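Long-range contact in putative iron-regulated protein A (Parabacteroides distasonis ATCC 8503, PDB 4ECG), which is of unproven function but binds calcium ions and belongs to the imelysin-like M75 family of putative metallopeptidases: residues A[92-97]-A[292-297]. Sequence-based numbering, arbitrary orientation.
With CA (calcium ion), chain F.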
loop_
_atom_site.group_PDB
_atom_site.type_symbol
_atom_site.label_atom_id
_atom_site.label_comp_id
_atom_site.label_asym_id
_atom_site.label_seq_id
_atom_site.Cartn_x
_atom_site.Cartn_y
_atom_site.Cartn_z
ATOM N N GLU A 92 1.842 -2.524 1.904
ATOM C CA GLU A 92 0.832 -3.276 1.176
ATOM C C GLU A 92 1.208 -4.729 0.917
ATOM O O GLU A 92 0.341 -5.499 0.449
ATOM C CB GLU A 92 0.384 -2.562 -0.102
ATOM C CG GLU A 92 -0.494 -1.332 0.204
ATOM C CD GLU A 92 -1.363 -0.830 -0.958
ATOM O OE1 GLU A 92 -1.809 -1.645 -1.801
ATOM O OE2 GLU A 92 -1.631 0.404 -0.984
ATOM N N ALA A 93 2.447 -5.124 1.240
ATOM C CA ALA A 93 2.821 -6.557 1.151
ATOM C C ALA A 93 2.304 -7.316 2.370
ATOM O O ALA A 93 2.360 -8.544 2.394
ATOM C CB ALA A 93 4.334 -6.752 1.004
ATOM N N PHE A 94 1.797 -6.574 3.368
ATOM C CA PHE A 94 1.218 -7.172 4.545
ATOM C C PHE A 94 -0.099 -6.506 5.016
ATOM O O PHE A 94 -0.210 -5.948 6.116
ATOM C CB PHE A 94 2.255 -7.257 5.670
ATOM C CG PHE A 94 3.081 -6.028 5.867
ATOM C CD1 PHE A 94 4.223 -5.828 5.137
ATOM C CD2 PHE A 94 2.746 -5.098 6.824
ATOM C CE1 PHE A 94 5.037 -4.709 5.373
ATOM C CE2 PHE A 94 3.524 -4.002 7.044
ATOM C CZ PHE A 94 4.683 -3.800 6.324
ATOM N N LEU A 95 -1.110 -6.614 4.161
ATOM C CA LEU A 95 -2.441 -6.101 4.459
ATOM C C LEU A 95 -3.217 -7.125 5.270
ATOM O O LEU A 95 -4.335 -6.837 5.738
ATOM C CB LEU A 95 -3.208 -5.796 3.177
ATOM C CG LEU A 95 -2.794 -4.504 2.500
ATOM C CD1 LEU A 95 -3.340 -4.559 1.081
ATOM C CD2 LEU A 95 -3.304 -3.308 3.327
ATOM N N PHE A 96 -2.650 -8.315 5.438
ATOM C CA PHE A 96 -3.261 -9.291 6.354
ATOM C C PHE A 96 -3.234 -8.766 7.760
ATOM O O PHE A 96 -2.486 -7.858 8.055
ATOM C CB PHE A 96 -2.617 -10.666 6.287
ATOM C CG PHE A 96 -1.143 -10.666 6.399
ATOM C CD1 PHE A 96 -0.531 -10.666 7.623
ATOM C CD2 PHE A 96 -0.343 -10.700 5.252
ATOM C CE1 PHE A 96 0.861 -10.734 7.728
ATOM C CE2 PHE A 96 1.047 -10.728 5.339
ATOM C CZ PHE A 96 1.653 -10.761 6.583
ATOM N N GLY A 97 -4.045 -9.352 8.631
ATOM C CA GLY A 97 -4.055 -8.921 10.013
ATOM C C GLY A 97 -4.937 -7.706 10.179
ATOM O O GLY A 97 -6.040 -7.685 9.690
ATOM N N ILE A 292 6.232 -2.238 -4.225
ATOM C CA ILE A 292 7.193 -3.310 -4.472
ATOM C C ILE A 292 8.305 -3.217 -3.428
ATOM O O ILE A 292 8.807 -4.221 -3.012
ATOM C CB ILE A 292 7.716 -3.263 -5.902
ATOM C CG1 ILE A 292 6.538 -3.296 -6.881
ATOM C CG2 ILE A 292 8.701 -4.392 -6.139
ATOM C CD1 ILE A 292 5.573 -4.492 -6.764
ATOM N N VAL A 293 8.624 -2.029 -2.922
ATOM C CA VAL A 293 9.596 -1.907 -1.804
ATOM C C VAL A 293 9.047 -2.696 -0.603
ATOM O O VAL A 293 9.778 -3.338 0.101
ATOM C CB VAL A 293 10.019 -0.430 -1.470
ATOM C CG1 VAL A 293 10.935 -0.341 -0.256
ATOM C CG2 VAL A 293 10.810 0.164 -2.592
ATOM N N SER A 294 7.750 -2.686 -0.398
ATOM C CA SER A 294 7.147 -3.489 0.650
ATOM C C SER A 294 7.513 -4.967 0.521
ATOM O O SER A 294 7.827 -5.607 1.534
ATOM C CB SER A 294 5.613 -3.344 0.624
ATOM O OG SER A 294 5.031 -3.903 1.769
ATOM N N ILE A 295 7.499 -5.497 -0.710
ATOM C CA ILE A 295 7.895 -6.908 -0.927
ATOM C C ILE A 295 9.375 -7.134 -0.555
ATOM O O ILE A 295 9.757 -8.131 0.067
ATOM C CB ILE A 295 7.684 -7.347 -2.401
ATOM C CG1 ILE A 295 6.208 -7.284 -2.806
ATOM C CG2 ILE A 295 8.228 -8.732 -2.615
ATOM C CD1 ILE A 295 5.952 -7.563 -4.273
ATOM N N LYS A 296 10.183 -6.181 -0.978
ATOM C CA LYS A 296 11.617 -6.213 -0.870
ATOM C C LYS A 296 12.027 -6.212 0.577
ATOM O O LYS A 296 12.849 -7.008 0.990
ATOM C CB LYS A 296 12.234 -5.023 -1.615
ATOM C CG LYS A 296 13.741 -5.098 -1.763
ATOM C CD LYS A 296 14.297 -3.973 -2.632
ATOM C CE LYS A 296 15.802 -4.020 -2.738
ATOM N NZ LYS A 296 16.348 -2.818 -3.424
ATOM N N ASN A 297 11.420 -5.335 1.344
ATOM C CA ASN A 297 11.629 -5.267 2.791
ATOM C C ASN A 297 11.276 -6.555 3.438
ATOM O O ASN A 297 12.004 -7.021 4.313
ATOM C CB ASN A 297 10.734 -4.157 3.382
ATOM C CG ASN A 297 11.212 -2.747 3.023
ATOM O OD1 ASN A 297 12.327 -2.530 2.443
ATOM N ND2 ASN A 297 10.372 -1.764 3.373
HETATM CA CA CA F . -3.511 1.908 -2.311
#
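Ala93 and Ser294 meet through one hydrogen bond: the backbone N-H of Ala93 gives to Ser294 OG at 2.9 Å, with an N-H...O angle of 150°. The hydroxyl is aimed at the loop because OG stands anti to the backbone N of Ser294 (chi1 -169°), reaching out from helix 284-300. It also bonds to the carbonyl O of Gln90, which has no hydrogen to give, so OG accepts from one loop peptide and donates to another, and this buried oxygen is gripped twice. With the hydroxyl removed, as by an alanine in place of Ser294, the Ala93 N-H and the Gln90 carbonyl would probably both be left without their mate on the helix.

Van der Waals contacts flank this bond. Ala93 CB turns toward the helix and lies 3.0 Å from Ser294 OG, a tight approach, while Ser294 CB is 3.7 Å from the same methyl. More loosely, Ala93 CB makes an apolar contact at 4.3 Å with Ile295 CG1, and Ile295 goes on to pack against helix 239-259. The Phe94 ring brings CE1 to 3.7 Å from Ser294 OG, meeting it obliquely; edge-to-face partners Phe39 and Tyr48 of helix 29-68 also hold that ring.

In this largely helical, imelysin-like fold, the pairing ties the loop between helices 71-89 and 98-101 to helix 284-300, deep in the chain.

Metal binding lies on another side of the loop. The extended Glu92 side chain leads away from helix 284-300, and OE2 binds a calcium ion at 2.8 Å that Asp109 also ligates. Glu92 OE1 makes a long, weak ion pair with Lys250.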